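Local coordinates for protein hydroxyglutarate synthase (Pseudomonas putida, PDB 6W1G) that uses iron(II) and dioxygen to decarboxylate and hydroxylate 2-oxoadipate to D-2-hydroxyglutarate in a D-lysine catabolic pathway, at residues G92-D100 / F429-E440. Numbering follows the deposited sequence.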
loop_
_atom_site.group_PDB
_atom_site.type_symbol
_atom_site.label_atom_id
_atom_site.label_comp_id
_atom_site.label_asym_id
_atom_site.label_seq_id
_atom_site.Cartn_x
_atom_site.Cartn_y
_atom_site.Cartn_z
ATOM N N GLY A 92 8.964 1.286 12.664
ATOM C CA GLY A 92 8.216 2.504 12.570
ATOM C C GLY A 92 6.922 2.390 11.790
ATOM O O GLY A 92 6.416 3.415 11.310
ATOM N N MET A 93 6.385 1.177 11.652
ATOM C CA MET A 93 5.185 0.956 10.858
ATOM C C MET A 93 4.038 0.697 11.796
ATOM O O MET A 93 4.146 -0.205 12.643
ATOM C CB MET A 93 5.419 -0.242 9.935
ATOM C CG MET A 93 6.508 0.033 8.925
ATOM S SD MET A 93 7.191 -1.448 8.106
ATOM C CE MET A 93 5.817 -1.784 7.042
ATOM N N GLN A 94 2.981 1.397 11.687
ATOM C CA GLN A 94 1.780 1.324 12.486
ATOM C C GLN A 94 0.612 0.855 11.650
ATOM O O GLN A 94 0.583 1.102 10.449
ATOM C CB GLN A 94 1.444 2.676 13.099
ATOM C CG GLN A 94 2.562 3.225 13.910
ATOM C CD GLN A 94 2.233 4.612 14.420
ATOM O OE1 GLN A 94 1.164 4.832 15.003
ATOM N NE2 GLN A 94 3.137 5.568 14.191
ATOM N N PRO A 95 -0.409 0.230 12.256
ATOM C CA PRO A 95 -1.576 -0.217 11.467
ATOM C C PRO A 95 -2.481 0.946 11.101
ATOM O O PRO A 95 -2.933 1.676 11.996
ATOM C CB PRO A 95 -2.279 -1.194 12.414
ATOM C CG PRO A 95 -1.857 -0.700 13.788
ATOM C CD PRO A 95 -0.476 -0.185 13.679
ATOM N N VAL A 96 -2.732 1.114 9.816
ATOM C CA VAL A 96 -3.545 2.215 9.308
ATOM C C VAL A 96 -4.654 1.621 8.458
ATOM O O VAL A 96 -4.392 0.839 7.538
ATOM C CB VAL A 96 -2.701 3.204 8.479
ATOM C CG1 VAL A 96 -3.591 4.322 7.977
ATOM C CG2 VAL A 96 -1.538 3.716 9.295
ATOM N N GLY A 97 -5.895 2.035 8.734
ATOM C CA GLY A 97 -7.025 1.634 7.942
ATOM C C GLY A 97 -7.553 0.260 8.252
ATOM O O GLY A 97 -6.933 -0.544 8.947
ATOM N N TYR A 98 -8.739 -0.025 7.724
ATOM C CA TYR A 98 -9.391 -1.310 7.924
ATOM C C TYR A 98 -10.183 -1.638 6.667
ATOM O O TYR A 98 -10.944 -0.816 6.151
ATOM C CB TYR A 98 -10.326 -1.251 9.147
ATOM C CG TYR A 98 -11.117 -2.524 9.301
ATOM C CD1 TYR A 98 -10.489 -3.732 9.604
ATOM C CD2 TYR A 98 -12.484 -2.544 9.106
ATOM C CE1 TYR A 98 -11.178 -4.905 9.708
ATOM C CE2 TYR A 98 -13.192 -3.724 9.222
ATOM C CZ TYR A 98 -12.550 -4.899 9.535
ATOM O OH TYR A 98 -13.313 -6.049 9.640
ATOM N N TYR A 99 -9.954 -2.846 6.150
ATOM C CA TYR A 99 -10.500 -3.296 4.874
ATOM C C TYR A 99 -11.166 -4.637 5.126
ATOM O O TYR A 99 -10.482 -5.616 5.421
ATOM C CB TYR A 99 -9.410 -3.470 3.827
ATOM C CG TYR A 99 -8.547 -2.234 3.628
ATOM C CD1 TYR A 99 -7.482 -1.965 4.496
ATOM C CD2 TYR A 99 -8.776 -1.341 2.601
ATOM C CE1 TYR A 99 -6.699 -0.842 4.342
ATOM C CE2 TYR A 99 -8.004 -0.222 2.446
ATOM C CZ TYR A 99 -6.972 0.024 3.297
ATOM O OH TYR A 99 -6.221 1.169 3.116
ATOM N N ASP A 100 -12.479 -4.694 5.045
ATOM C CA ASP A 100 -13.220 -5.917 5.338
ATOM C C ASP A 100 -13.762 -6.509 4.057
ATOM O O ASP A 100 -14.654 -5.933 3.428
ATOM C CB ASP A 100 -14.346 -5.566 6.293
ATOM C CG ASP A 100 -15.121 -6.766 6.751
ATOM O OD1 ASP A 100 -14.607 -7.881 6.575
ATOM O OD2 ASP A 100 -16.219 -6.569 7.282
ATOM N N PHE A 429 -11.332 -7.261 14.579
ATOM C CA PHE A 429 -10.000 -7.118 14.031
ATOM C C PHE A 429 -9.083 -6.447 15.042
ATOM O O PHE A 429 -7.942 -6.866 15.239
ATOM C CB PHE A 429 -10.058 -6.301 12.746
ATOM C CG PHE A 429 -8.733 -6.256 12.019
ATOM C CD1 PHE A 429 -8.344 -7.277 11.178
ATOM C CD2 PHE A 429 -7.865 -5.200 12.222
ATOM C CE1 PHE A 429 -7.115 -7.267 10.522
ATOM C CE2 PHE A 429 -6.633 -5.174 11.573
ATOM C CZ PHE A 429 -6.267 -6.199 10.711
ATOM N N GLU A 430 -9.550 -5.358 15.663
ATOM C CA GLU A 430 -8.714 -4.616 16.600
ATOM C C GLU A 430 -8.416 -5.409 17.868
ATOM O O GLU A 430 -7.321 -5.292 18.428
ATOM C CB GLU A 430 -9.328 -3.236 16.897
ATOM C CG GLU A 430 -9.317 -2.358 15.653
ATOM C CD GLU A 430 -9.938 -0.991 15.859
ATOM O OE1 GLU A 430 -10.830 -0.843 16.713
ATOM O OE2 GLU A 430 -9.516 -0.060 15.157
ATOM N N ALA A 431 -9.348 -6.247 18.303
ATOM C CA ALA A 431 -9.073 -7.100 19.445
ATOM C C ALA A 431 -7.958 -8.080 19.121
ATOM O O ALA A 431 -7.074 -8.335 19.955
ATOM C CB ALA A 431 -10.355 -7.818 19.851
ATOM N N ALA A 432 -7.975 -8.633 17.905
ATOM C CA ALA A 432 -6.920 -9.553 17.472
ATOM C C ALA A 432 -5.588 -8.838 17.323
ATOM O O ALA A 432 -4.543 -9.350 17.724
ATOM C CB ALA A 432 -7.335 -10.187 16.147
ATOM N N LEU A 433 -5.623 -7.626 16.771
ATOM C CA LEU A 433 -4.422 -6.844 16.515
ATOM C C LEU A 433 -3.745 -6.383 17.796
ATOM O O LEU A 433 -2.511 -6.254 17.850
ATOM C CB LEU A 433 -4.855 -5.620 15.711
ATOM C CG LEU A 433 -3.802 -4.625 15.252
ATOM C CD1 LEU A 433 -2.790 -5.233 14.326
ATOM C CD2 LEU A 433 -4.490 -3.452 14.553
ATOM N N GLY A 434 -4.534 -6.108 18.822
ATOM C CA GLY A 434 -3.968 -5.615 20.045
ATOM C C GLY A 434 -3.899 -4.107 20.136
ATOM O O GLY A 434 -3.356 -3.589 21.113
ATOM N N LEU A 435 -4.402 -3.401 19.135
ATOM C CA LEU A 435 -4.563 -1.953 19.209
ATOM C C LEU A 435 -5.563 -1.520 18.154
ATOM O O LEU A 435 -6.026 -2.319 17.345
ATOM C CB LEU A 435 -3.223 -1.237 19.139
ATOM C CG LEU A 435 -2.498 -1.400 17.841
ATOM C CD1 LEU A 435 -1.648 -0.149 17.600
ATOM C CD2 LEU A 435 -1.654 -2.599 17.928
ATOM N N GLN A 436 -5.913 -0.231 18.188
ATOM C CA GLN A 436 -6.825 0.318 17.189
ATOM C C GLN A 436 -6.056 0.721 15.936
ATOM O O GLN A 436 -4.890 1.112 16.020
ATOM C CB GLN A 436 -7.560 1.531 17.757
ATOM C CG GLN A 436 -8.593 1.103 18.764
ATOM C CD GLN A 436 -9.627 2.163 19.022
ATOM O OE1 GLN A 436 -10.809 1.957 18.766
ATOM N NE2 GLN A 436 -9.197 3.306 19.533
ATOM N N VAL A 437 -6.686 0.533 14.769
ATOM C CA VAL A 437 -6.066 1.010 13.528
ATOM C C VAL A 437 -6.150 2.534 13.499
ATOM O O VAL A 437 -7.066 3.145 14.088
ATOM C CB VAL A 437 -6.683 0.379 12.268
ATOM C CG1 VAL A 437 -6.640 -1.153 12.411
ATOM C CG2 VAL A 437 -8.075 0.863 11.977
ATOM N N GLN A 438 -5.160 3.159 12.900
ATOM C CA GLN A 438 -5.144 4.602 12.751
ATOM C C GLN A 438 -6.074 5.009 11.611
ATOM O O GLN A 438 -6.260 4.279 10.638
ATOM C CB GLN A 438 -3.732 5.073 12.418
ATOM C CG GLN A 438 -2.742 5.109 13.524
ATOM C CD GLN A 438 -2.573 6.532 13.940
ATOM O OE1 GLN A 438 -3.557 7.223 14.202
ATOM N NE2 GLN A 438 -1.337 7.006 13.953
ATOM N N ASP A 439 -6.636 6.213 11.738
ATOM C CA ASP A 439 -7.506 6.795 10.713
ATOM C C ASP A 439 -6.624 7.536 9.716
ATOM O O ASP A 439 -6.064 8.605 10.027
ATOM C CB ASP A 439 -8.488 7.744 11.387
ATOM C CG ASP A 439 -9.372 8.513 10.419
ATOM O OD1 ASP A 439 -9.279 8.363 9.181
ATOM O OD2 ASP A 439 -10.193 9.298 10.938
ATOM N N GLU A 440 -6.523 6.988 8.505
ATOM C CA GLU A 440 -5.664 7.589 7.491
ATOM C C GLU A 440 -6.072 9.004 7.156
ATOM O O GLU A 440 -5.213 9.826 6.850
ATOM C CB GLU A 440 -5.586 6.729 6.236
ATOM C CG GLU A 440 -6.861 6.529 5.423
ATOM C CD GLU A 440 -7.761 5.419 5.945
ATOM O OE1 GLU A 440 -7.603 4.995 7.106
ATOM O OE2 GLU A 440 -8.630 4.958 5.180
HETATM O O HOH W 1 -9.818 2.199 6.113
#
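Tyr98 and Phe429 both swing their rings trans to the main-chain nitrogen (chi1 174° and -173°), and the two side chains run antiparallel alongside each other, with Tyr98 CE1 3.5 Å from Phe429 CB and Tyr98 CD1 over one face of the Phe429 ring. The contact belongs to the edge of the mixed sheet of this glyoxalase-clan protein: strand 94-100 is outermost, and the chain leaving helix 424-433 runs along it, joined by a single beta bridge between Val96 and Gln438. Two backbone bonds make the bridge, a nearly straight one from Gln438 N to Pro95 O (2.8 Å) and one from Gly97 N to Gln438 O (3.0 Å). The bridge uses just the carbonyl of Pro95, whose missing N-H therefore costs it nothing, while the rigid ring supplies apolar surface: CB packs on Leu433 CD2, and CG touches the Leu435 CD1 methyl end-on. Glycine suits position 97, where phi is positive and a CB would be crowded by Tyr99 CE1; Glu440 OE1 lies 3.5 Å from Gly97 CA. Val437 lays its whole isopropyl group over Gly97 O, with CB, CG1 and CG2 equally near at 3.5 Å; that oxygen accepts a hydrogen bond from Thr111 OG1. Val437 N is held by Glu430 OE2 (2.9 Å), which ties the departing chain back to the helix. Phe429 also packs edge-to-face with His109, whose ND1 is hydrogen-bonded to Tyr98 OH; replacing Phe429 by an alanine would probably leave Tyr98 and His109 without their shared aromatic neighbour and open a gap between helix and sheet. Beyond the bridge, Val96 CG1 rests on Glu440 CB, and the bent glutamate chain turns its carboxylate back toward the strand. One water completes the link, accepting from Tyr98 N at 3.0 Å and donating to Glu440 OE2 at 3.1 Å.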